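Local coordinates for Na Glutathione S-transferase 1 (Necator americanus, PDB 2ON7), which probably conjugates glutathione to electrophilic compounds, as a two-subunit hookworm glutathione S-transferase, at residues A[4-9]-A[29-34]; A[45-50]-A[58-63]; A[52-57]-A[65-70]. All blocks are in the same frame, centred on the assembly; numbering follows the deposited sequence.

Contact 1 of 3, residues A[4-9]-A[29-34]; sequences YKLTYF and FEDVRL
The ring of Phe9 takes the carbonyl oxygen Leu34 O at its edge, close to the ring plane, with Phe9 CD1 to Leu34 O 3.5 Å. At the other end Phe29 stacks on Phe22 of helix 16-25 and receives Leu6 CB obliquely, 4.2 Å from its CD1. With chi1 at 65°, CG of Phe29 is set between its own N and C, which turns the ring to the side where Leu6 lies. Within residues 29-34 the guanidinium of Arg33 grips one oxygen, Asp31 OD1, side-on through NE (2.8 Å) and NH2. Both bonds lie near the guanidinium plane, but NE meets the carboxylate from above its plane and NH2 meets the syn lone pair. The other oxygen, Asp31 OD2, pairs with Arg19.

Five backbone hydrogen bonds join the strands, running alternately from one to the other, with Val32 N to Leu6 O at 2.8 Å and Leu34 N to Tyr8 O at 2.7 Å. On one face Lys5 and Glu30 run alongside each other in the same direction, Lys5 CD 3.3 Å from Glu30 OE2, while the ammonium stays beyond salt-bridge distance. Farther along the same face, Thr7 CG2 packs against Leu34 CD1. Parallel neighbours joined through helix 16-25 form the first beta-alpha-beta unit of the thioredoxin-like N-terminal domain of glutathione transferases.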
loop_
_atom_site.group_PDB
_atom_site.type_symbol
_atom_site.label_atom_id
_atom_site.label_comp_id
_atom_site.label_asym_id
_atom_site.label_seq_id
_atom_site.Cartn_x
_atom_site.Cartn_y
_atom_site.Cartn_z
ATOM N N TYR A 4 22.398 -8.411 -0.424
ATOM C CA TYR A 4 21.021 -8.309 -0.926
ATOM C C TYR A 4 20.697 -9.379 -1.951
ATOM O O TYR A 4 21.466 -9.677 -2.879
ATOM C CB TYR A 4 20.792 -6.962 -1.576
ATOM C CG TYR A 4 20.914 -5.808 -0.621
ATOM C CD1 TYR A 4 19.881 -5.467 0.252
ATOM C CD2 TYR A 4 22.083 -5.060 -0.583
ATOM C CE1 TYR A 4 20.033 -4.385 1.131
ATOM C CE2 TYR A 4 22.234 -4.010 0.257
ATOM C CZ TYR A 4 21.232 -3.672 1.115
ATOM O OH TYR A 4 21.482 -2.604 1.927
ATOM N N LYS A 5 19.522 -9.951 -1.799
ATOM C CA LYS A 5 19.025 -10.894 -2.792
ATOM C C LYS A 5 17.571 -10.553 -3.085
ATOM O O LYS A 5 16.794 -10.420 -2.164
ATOM C CB LYS A 5 19.144 -12.319 -2.245
ATOM C CG LYS A 5 18.316 -13.341 -2.947
ATOM C CD LYS A 5 18.808 -14.692 -2.497
ATOM C CE LYS A 5 17.721 -15.728 -2.341
ATOM N NZ LYS A 5 18.353 -17.076 -2.531
ATOM N N LEU A 6 17.208 -10.414 -4.351
ATOM C CA LEU A 6 15.799 -10.196 -4.726
ATOM C C LEU A 6 15.339 -11.359 -5.572
ATOM O O LEU A 6 15.928 -11.669 -6.621
ATOM C CB LEU A 6 15.612 -8.871 -5.506
ATOM C CG LEU A 6 14.231 -8.444 -6.012
ATOM C CD1 LEU A 6 13.335 -7.882 -4.867
ATOM C CD2 LEU A 6 14.376 -7.468 -7.187
ATOM N N THR A 7 14.274 -11.979 -5.103
ATOM C CA THR A 7 13.713 -13.174 -5.679
ATOM C C THR A 7 12.394 -12.773 -6.275
ATOM O O THR A 7 11.518 -12.197 -5.582
ATOM C CB THR A 7 13.476 -14.214 -4.589
ATOM O OG1 THR A 7 14.674 -14.378 -3.832
ATOM C CG2 THR A 7 13.067 -15.502 -5.164
ATOM N N TYR A 8 12.250 -13.016 -7.577
ATOM C CA TYR A 8 11.005 -12.603 -8.272
ATOM C C TYR A 8 10.897 -13.356 -9.599
ATOM O O TYR A 8 11.752 -14.148 -9.912
ATOM C CB TYR A 8 10.960 -11.068 -8.441
ATOM C CG TYR A 8 9.659 -10.532 -9.038
ATOM C CD1 TYR A 8 8.414 -10.766 -8.402
ATOM C CD2 TYR A 8 9.655 -9.830 -10.246
ATOM C CE1 TYR A 8 7.203 -10.298 -8.958
ATOM C CE2 TYR A 8 8.444 -9.339 -10.800
ATOM C CZ TYR A 8 7.238 -9.576 -10.144
ATOM O OH TYR A 8 6.076 -9.118 -10.674
ATOM N N PHE A 9 9.841 -13.131 -10.364
ATOM C CA PHE A 9 9.694 -13.807 -11.646
ATOM C C PHE A 9 10.680 -13.240 -12.675
ATOM O O PHE A 9 11.375 -12.252 -12.418
ATOM C CB PHE A 9 8.253 -13.684 -12.163
ATOM C CG PHE A 9 7.218 -14.377 -11.313
ATOM C CD1 PHE A 9 7.248 -15.769 -11.129
ATOM C CD2 PHE A 9 6.156 -13.660 -10.772
ATOM C CE1 PHE A 9 6.261 -16.433 -10.364
ATOM C CE2 PHE A 9 5.143 -14.314 -10.027
ATOM C CZ PHE A 9 5.206 -15.688 -9.810
ATOM N N PHE A 29 23.489 -6.912 -6.135
ATOM C CA PHE A 29 22.560 -7.802 -5.529
ATOM C C PHE A 29 22.485 -9.051 -6.372
ATOM O O PHE A 29 22.855 -9.046 -7.541
ATOM C CB PHE A 29 21.172 -7.158 -5.366
ATOM C CG PHE A 29 20.484 -6.824 -6.667
ATOM C CD1 PHE A 29 19.303 -7.473 -7.032
ATOM C CD2 PHE A 29 20.968 -5.802 -7.490
ATOM C CE1 PHE A 29 18.674 -7.143 -8.243
ATOM C CE2 PHE A 29 20.335 -5.475 -8.683
ATOM C CZ PHE A 29 19.205 -6.141 -9.066
ATOM N N GLU A 30 21.994 -10.115 -5.743
ATOM C CA GLU A 30 21.676 -11.346 -6.431
ATOM C C GLU A 30 20.219 -11.161 -6.967
ATOM O O GLU A 30 19.284 -10.949 -6.202
ATOM C CB GLU A 30 21.846 -12.529 -5.466
ATOM C CG GLU A 30 21.750 -13.898 -6.125
ATOM C CD GLU A 30 21.790 -15.071 -5.146
ATOM O OE1 GLU A 30 21.788 -16.218 -5.657
ATOM O OE2 GLU A 30 21.830 -14.877 -3.898
ATOM N N ASP A 31 20.081 -11.145 -8.295
ATOM C CA ASP A 31 18.794 -10.950 -8.999
ATOM C C ASP A 31 18.245 -12.323 -9.466
ATOM O O ASP A 31 18.621 -12.807 -10.518
ATOM C CB ASP A 31 18.972 -9.971 -10.176
ATOM C CG ASP A 31 17.645 -9.642 -10.893
ATOM O OD1 ASP A 31 17.657 -9.378 -12.106
ATOM O OD2 ASP A 31 16.588 -9.664 -10.251
ATOM N N VAL A 32 17.403 -12.956 -8.631
ATOM C CA VAL A 32 16.973 -14.373 -8.841
ATOM C C VAL A 32 15.606 -14.373 -9.524
ATOM O O VAL A 32 14.634 -13.845 -8.988
ATOM C CB VAL A 32 16.895 -15.194 -7.499
ATOM C CG1 VAL A 32 16.587 -16.727 -7.748
ATOM C CG2 VAL A 32 18.166 -15.060 -6.713
ATOM N N ARG A 33 15.551 -14.921 -10.721
ATOM C CA ARG A 33 14.351 -14.861 -11.558
ATOM C C ARG A 33 13.694 -16.250 -11.728
ATOM O O ARG A 33 14.273 -17.134 -12.339
ATOM C CB ARG A 33 14.693 -14.224 -12.898
ATOM C CG ARG A 33 15.186 -12.778 -12.734
ATOM C CD ARG A 33 15.686 -12.226 -14.030
ATOM N NE ARG A 33 15.993 -10.809 -13.921
ATOM C CZ ARG A 33 15.345 -9.840 -14.574
ATOM N NH1 ARG A 33 14.375 -10.151 -15.434
ATOM N NH2 ARG A 33 15.676 -8.583 -14.355
ATOM N N LEU A 34 12.496 -16.432 -11.173
ATOM C CA LEU A 34 11.814 -17.749 -11.204
ATOM C C LEU A 34 10.826 -17.872 -12.350
ATOM O O LEU A 34 10.208 -16.877 -12.744
ATOM C CB LEU A 34 11.081 -18.050 -9.882
ATOM C CG LEU A 34 11.813 -17.835 -8.551
ATOM C CD1 LEU A 34 10.837 -17.944 -7.379
ATOM C CD2 LEU A 34 13.054 -18.764 -8.352
#

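Contact 2 of 3, residues A[45-50]-A[58-63]; sequences DLPFGQ and GKQLAQ
Pro47 and Ala62 meet most directly, the pyrrolidine ring turning its CD and CG toward the methyl, with Pro47 CD 3.9 Å from Ala62 CB. The same CG reaches the root of the side chain two residues earlier, on the same face of the strand, lying 4.0 Å from Gln60 CB, and the two side chains pass each other at a slant. Pro47 thus bears on both Gln60 and Ala62.

Phe48 reaches the methyl from another direction. With CG beside its backbone N (chi1 -53°), the ring leans back over Pro47 and meets Ala62 obliquely, Phe48 CD1 4.1 Å from Ala62 CB. Gln63 CG approaches the same ring corner more loosely. One face of the phenyl ring carries Pro47 CB toward its rim, 4.1 Å above the plane, so the two consecutive residues pack on each other as well as on the strand.

Gln60 extends from the strand toward the start of the loop, where its amide end lies beside the carbonyl oxygen of Asp45, and the side chain as a whole runs at about a right angle to that of Leu46. Gln63, at the N-cap position of the following helix, sends its amide outward to Asp97 of the second subunit, whose Phe139 lies nearly parallel to the ring of Phe48. This contact therefore belongs partly to the dimer interface.

Residues 45-50 lie in the loop between helix 36-42 and strand 53-56. They cover the edge strand 59-62 on the face where Leu46, Pro47 and Gln60 also touch Val53, whereas Leu61 points from the other face toward Ile67 and Tyr70 of helix 64-75.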
loop_
_atom_site.group_PDB
_atom_site.type_symbol
_atom_site.label_atom_id
_atom_site.label_comp_id
_atom_site.label_asym_id
_atom_site.label_seq_id
_atom_site.Cartn_x
_atom_site.Cartn_y
_atom_site.Cartn_z
ATOM N N ASP A 45 7.829 -20.864 1.553
ATOM C CA ASP A 45 8.949 -20.374 2.357
ATOM C C ASP A 45 9.005 -18.856 2.360
ATOM O O ASP A 45 9.968 -18.259 2.884
ATOM C CB ASP A 45 10.289 -20.851 1.780
ATOM C CG ASP A 45 10.608 -22.295 2.108
ATOM O OD1 ASP A 45 10.098 -22.817 3.137
ATOM O OD2 ASP A 45 11.408 -22.883 1.324
ATOM N N LEU A 46 8.021 -18.229 1.721
ATOM C CA LEU A 46 8.026 -16.798 1.566
ATOM C C LEU A 46 7.072 -16.303 2.642
ATOM O O LEU A 46 6.269 -17.085 3.120
ATOM C CB LEU A 46 7.581 -16.412 0.153
ATOM C CG LEU A 46 8.361 -17.098 -0.983
ATOM C CD1 LEU A 46 7.963 -16.532 -2.355
ATOM C CD2 LEU A 46 9.890 -17.009 -0.792
ATOM N N PRO A 47 7.207 -15.033 3.076
ATOM C CA PRO A 47 6.429 -14.576 4.238
ATOM C C PRO A 47 4.911 -14.589 4.018
ATOM O O PRO A 47 4.152 -14.958 4.955
ATOM C CB PRO A 47 6.962 -13.150 4.478
ATOM C CG PRO A 47 8.414 -13.183 3.862
ATOM C CD PRO A 47 8.154 -13.990 2.606
ATOM N N PHE A 48 4.495 -14.211 2.796
ATOM C CA PHE A 48 3.092 -14.213 2.401
ATOM C C PHE A 48 2.814 -15.152 1.213
ATOM O O PHE A 48 1.765 -15.074 0.570
ATOM C CB PHE A 48 2.622 -12.768 2.186
ATOM C CG PHE A 48 2.901 -11.879 3.385
ATOM C CD1 PHE A 48 3.770 -10.803 3.287
ATOM C CD2 PHE A 48 2.344 -12.192 4.636
ATOM C CE1 PHE A 48 4.067 -10.044 4.384
ATOM C CE2 PHE A 48 2.620 -11.432 5.748
ATOM C CZ PHE A 48 3.484 -10.352 5.634
ATOM N N GLY A 49 3.735 -16.090 0.983
ATOM C CA GLY A 49 3.631 -17.051 -0.128
ATOM C C GLY A 49 3.538 -16.338 -1.477
ATOM O O GLY A 49 2.701 -16.660 -2.305
ATOM N N GLN A 50 4.375 -15.330 -1.675
ATOM C CA GLN A 50 4.262 -14.450 -2.856
ATOM C C GLN A 50 5.569 -13.755 -3.154
ATOM O O GLN A 50 6.334 -13.469 -2.233
ATOM C CB GLN A 50 3.201 -13.383 -2.634
ATOM C CG GLN A 50 2.876 -12.572 -3.863
ATOM C CD GLN A 50 2.248 -13.436 -4.962
ATOM O OE1 GLN A 50 1.015 -13.438 -5.136
ATOM N NE2 GLN A 50 3.085 -14.192 -5.690
ATOM N N GLY A 58 20.084 -12.432 4.628
ATOM C CA GLY A 58 19.268 -13.615 4.907
ATOM C C GLY A 58 17.927 -13.332 5.558
ATOM O O GLY A 58 17.098 -14.232 5.685
ATOM N N LYS A 59 17.710 -12.101 5.994
ATOM C CA LYS A 59 16.429 -11.724 6.629
ATOM C C LYS A 59 15.425 -11.260 5.553
ATOM O O LYS A 59 15.714 -10.313 4.818
ATOM C CB LYS A 59 16.625 -10.647 7.730
ATOM C CG LYS A 59 17.666 -11.036 8.824
ATOM C CD LYS A 59 17.187 -10.658 10.248
ATOM C CE LYS A 59 18.225 -10.993 11.318
ATOM N NZ LYS A 59 18.002 -10.250 12.621
ATOM N N GLN A 60 14.286 -11.957 5.465
ATOM C CA GLN A 60 13.273 -11.795 4.434
ATOM C C GLN A 60 12.392 -10.579 4.646
ATOM O O GLN A 60 11.997 -10.244 5.772
ATOM C CB GLN A 60 12.358 -13.027 4.362
ATOM C CG GLN A 60 12.961 -14.226 3.653
ATOM C CD GLN A 60 12.034 -15.429 3.576
ATOM O OE1 GLN A 60 11.846 -16.018 2.513
ATOM N NE2 GLN A 60 11.468 -15.811 4.702
ATOM N N LEU A 61 12.086 -9.922 3.528
ATOM C CA LEU A 61 11.124 -8.844 3.469
ATOM C C LEU A 61 10.343 -9.009 2.199
ATOM O O LEU A 61 10.945 -9.049 1.113
ATOM C CB LEU A 61 11.837 -7.511 3.435
ATOM C CG LEU A 61 10.987 -6.268 3.326
ATOM C CD1 LEU A 61 10.076 -6.169 4.576
ATOM C CD2 LEU A 61 11.940 -5.096 3.225
ATOM N N ALA A 62 9.021 -9.146 2.328
ATOM C CA ALA A 62 8.153 -9.228 1.162
ATOM C C ALA A 62 7.312 -7.959 0.933
ATOM O O ALA A 62 7.381 -6.977 1.712
ATOM C CB ALA A 62 7.307 -10.458 1.236
ATOM N N GLN A 63 6.559 -7.944 -0.169
ATOM C CA GLN A 63 5.719 -6.795 -0.592
ATOM C C GLN A 63 6.526 -5.700 -1.287
ATOM O O GLN A 63 7.379 -5.072 -0.671
ATOM C CB GLN A 63 4.875 -6.231 0.532
ATOM C CG GLN A 63 3.717 -7.102 0.935
ATOM C CD GLN A 63 2.500 -7.120 -0.010
ATOM O OE1 GLN A 63 2.415 -6.406 -0.995
ATOM N NE2 GLN A 63 1.539 -7.913 0.340
#

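Contact 3 of 3, residues A[52-57]-A[65-70]; sequences PVLEVD and LAICRY
Ile67 and Tyr70, one turn apart on the helix, carry the apolar packing against Pro52, Leu54 and Val56 of the strand segment. Ile67 crosses both Pro52 and Leu54 at a slant: its CG2 touches Leu54 CB at 3.9 Å, and its CD1 approaches Pro52 CG at 4.2 Å. The extended outer chain of Ile67 (chi2 164°) carries CD1 in to the strand backbone, beside Pro52. Pro52 itself follows a cis peptide bond, a feature found at the equivalent proline in thioredoxin-fold proteins.

Aromatic packing involves Tyr70 alone. With CG anti to the backbone N (chi1 170°), its ring reaches from the helix along the strand and is met obliquely by two aliphatic side chains. Leu54 crosses it at about a right angle, putting CD2 3.9 Å from Tyr70 CD2. Val56 and Tyr70 point at each other from opposite directions, Val56 CG1 3.9 Å from Tyr70 CE2 and Val56 CG2 the same distance from Tyr70 OH.

Contact with the backbone is limited to the far tip of Ile67, where CD1 lies 3.4 Å from the carbonyl oxygen of Pro52. Covalent and charged links are left to other faces of the helix. Cys68 forms a disulfide with Cys17 of helix 16-25, and Arg69 makes salt bridges with Asp89 of its own chain and Asp89 of the second subunit.

The helix and strand axes are 9.0 Å apart and inclined by 40°, and the space between them is filled by aliphatic side chains, a proline and one tyrosine ring. The chemistry implies a hydrophobic core interface, held by shape and burial, while backbone hydrogen bonds tie the strand to its neighbours in the sheet.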
loop_
_atom_site.group_PDB
_atom_site.type_symbol
_atom_site.label_atom_id
_atom_site.label_comp_id
_atom_site.label_asym_id
_atom_site.label_seq_id
_atom_site.Cartn_x
_atom_site.Cartn_y
_atom_site.Cartn_z
ATOM N N PRO A 52 7.467 -10.262 -5.221
ATOM C CA PRO A 52 8.919 -10.325 -4.900
ATOM C C PRO A 52 9.309 -10.452 -3.404
ATOM O O PRO A 52 8.638 -9.931 -2.548
ATOM C CB PRO A 52 9.424 -8.971 -5.430
ATOM C CG PRO A 52 8.215 -8.071 -5.177
ATOM C CD PRO A 52 7.058 -8.901 -5.613
ATOM N N VAL A 53 10.416 -11.119 -3.110
ATOM C CA VAL A 53 10.937 -11.158 -1.731
ATOM C C VAL A 53 12.376 -10.647 -1.698
ATOM O O VAL A 53 13.190 -11.030 -2.528
ATOM C CB VAL A 53 10.877 -12.597 -1.067
ATOM C CG1 VAL A 53 11.598 -12.571 0.260
ATOM C CG2 VAL A 53 9.446 -13.098 -0.815
ATOM N N LEU A 54 12.674 -9.792 -0.728
ATOM C CA LEU A 54 14.037 -9.256 -0.511
ATOM C C LEU A 54 14.652 -9.860 0.724
ATOM O O LEU A 54 14.120 -9.699 1.836
ATOM C CB LEU A 54 13.993 -7.716 -0.310
ATOM C CG LEU A 54 15.315 -6.996 0.050
ATOM C CD1 LEU A 54 16.212 -6.928 -1.143
ATOM C CD2 LEU A 54 15.067 -5.598 0.635
ATOM N N GLU A 55 15.761 -10.567 0.559
ATOM C CA GLU A 55 16.542 -10.913 1.728
ATOM C C GLU A 55 17.657 -9.913 1.868
ATOM O O GLU A 55 18.302 -9.576 0.880
ATOM C CB GLU A 55 17.106 -12.297 1.649
ATOM C CG GLU A 55 16.097 -13.366 1.588
ATOM C CD GLU A 55 16.759 -14.711 1.420
ATOM O OE1 GLU A 55 17.983 -14.753 1.144
ATOM O OE2 GLU A 55 16.085 -15.736 1.588
ATOM N N VAL A 56 17.815 -9.393 3.083
ATOM C CA VAL A 56 18.985 -8.621 3.459
ATOM C C VAL A 56 19.737 -9.352 4.560
ATOM O O VAL A 56 19.196 -9.588 5.660
ATOM C CB VAL A 56 18.675 -7.102 3.759
ATOM C CG1 VAL A 56 17.181 -6.731 3.608
ATOM C CG2 VAL A 56 19.364 -6.585 5.062
ATOM N N ASP A 57 20.971 -9.752 4.246
ATOM C CA ASP A 57 21.743 -10.667 5.080
ATOM C C ASP A 57 20.901 -11.893 5.530
ATOM O O ASP A 57 20.992 -12.330 6.663
ATOM C CB ASP A 57 22.372 -9.944 6.299
ATOM C CG ASP A 57 23.380 -8.846 5.913
ATOM O OD1 ASP A 57 23.267 -7.715 6.460
ATOM O OD2 ASP A 57 24.278 -9.090 5.089
ATOM N N LEU A 65 6.074 -2.787 -2.269
ATOM C CA LEU A 65 6.022 -1.394 -1.832
ATOM C C LEU A 65 6.934 -1.224 -0.632
ATOM O O LEU A 65 7.740 -0.275 -0.598
ATOM C CB LEU A 65 4.598 -0.916 -1.556
ATOM C CG LEU A 65 3.675 -0.571 -2.764
ATOM C CD1 LEU A 65 2.254 -0.090 -2.339
ATOM C CD2 LEU A 65 4.269 0.477 -3.717
ATOM N N ALA A 66 6.836 -2.171 0.298
ATOM C CA ALA A 66 7.608 -2.210 1.529
ATOM C C ALA A 66 9.091 -2.410 1.231
ATOM O O ALA A 66 9.919 -1.827 1.921
ATOM C CB ALA A 66 7.108 -3.351 2.491
ATOM N N ILE A 67 9.398 -3.253 0.248
ATOM C CA ILE A 67 10.752 -3.461 -0.249
ATOM C C ILE A 67 11.274 -2.219 -0.925
ATOM O O ILE A 67 12.370 -1.732 -0.587
ATOM C CB ILE A 67 10.801 -4.597 -1.272
ATOM C CG1 ILE A 67 10.460 -5.939 -0.609
ATOM C CG2 ILE A 67 12.172 -4.650 -1.976
ATOM C CD1 ILE A 67 10.139 -6.976 -1.615
ATOM N N CYS A 68 10.492 -1.685 -1.860
ATOM C CA CYS A 68 10.927 -0.490 -2.573
ATOM C C CYS A 68 11.160 0.678 -1.564
ATOM O O CYS A 68 12.171 1.398 -1.663
ATOM C CB CYS A 68 10.093 -0.170 -3.894
ATOM S SG CYS A 68 11.203 0.614 -5.045
ATOM N N ARG A 69 10.292 0.823 -0.551
ATOM C CA ARG A 69 10.457 1.918 0.394
ATOM C C ARG A 69 11.715 1.702 1.207
ATOM O O ARG A 69 12.496 2.633 1.384
ATOM C CB ARG A 69 9.240 2.074 1.301
ATOM C CG ARG A 69 9.304 3.209 2.363
ATOM C CD ARG A 69 8.093 3.204 3.261
ATOM N NE ARG A 69 6.902 3.197 2.417
ATOM C CZ ARG A 69 6.125 2.131 2.183
ATOM N NH1 ARG A 69 6.336 0.968 2.801
ATOM N NH2 ARG A 69 5.107 2.248 1.355
ATOM N N TYR A 70 11.941 0.461 1.635
ATOM C CA TYR A 70 13.066 0.118 2.488
ATOM C C TYR A 70 14.399 0.458 1.771
ATOM O O TYR A 70 15.272 1.160 2.333
ATOM C CB TYR A 70 13.005 -1.373 2.920
ATOM C CG TYR A 70 14.282 -1.852 3.602
ATOM C CD1 TYR A 70 14.448 -1.712 4.975
ATOM C CD2 TYR A 70 15.315 -2.458 2.872
ATOM C CE1 TYR A 70 15.628 -2.108 5.618
ATOM C CE2 TYR A 70 16.525 -2.874 3.516
ATOM C CZ TYR A 70 16.651 -2.683 4.894
ATOM O OH TYR A 70 17.779 -3.062 5.560
#

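The three contacts lie within the N-terminal thioredoxin-like domain and share its four-stranded mixed sheet, ordered 30-34, 4-9, 53-56, 59-62. Contact 1 holds the first two strands and closes before the others open; contacts 2 and 3 interleave along the chain. The centres of contacts 1 and 2 lie about 12 Å apart, those of contacts 1 and 3 about 11 Å, and those of contacts 2 and 3 about 9 Å. Backbone bonds between strands 4-9 and 53-56 connect contact 1 to contact 3, and Leu61 to Leu54 connects contact 2 to contact 3. Contacts 2 and 3 also touch the second subunit, so this side of the sheet domain takes part in dimer formation.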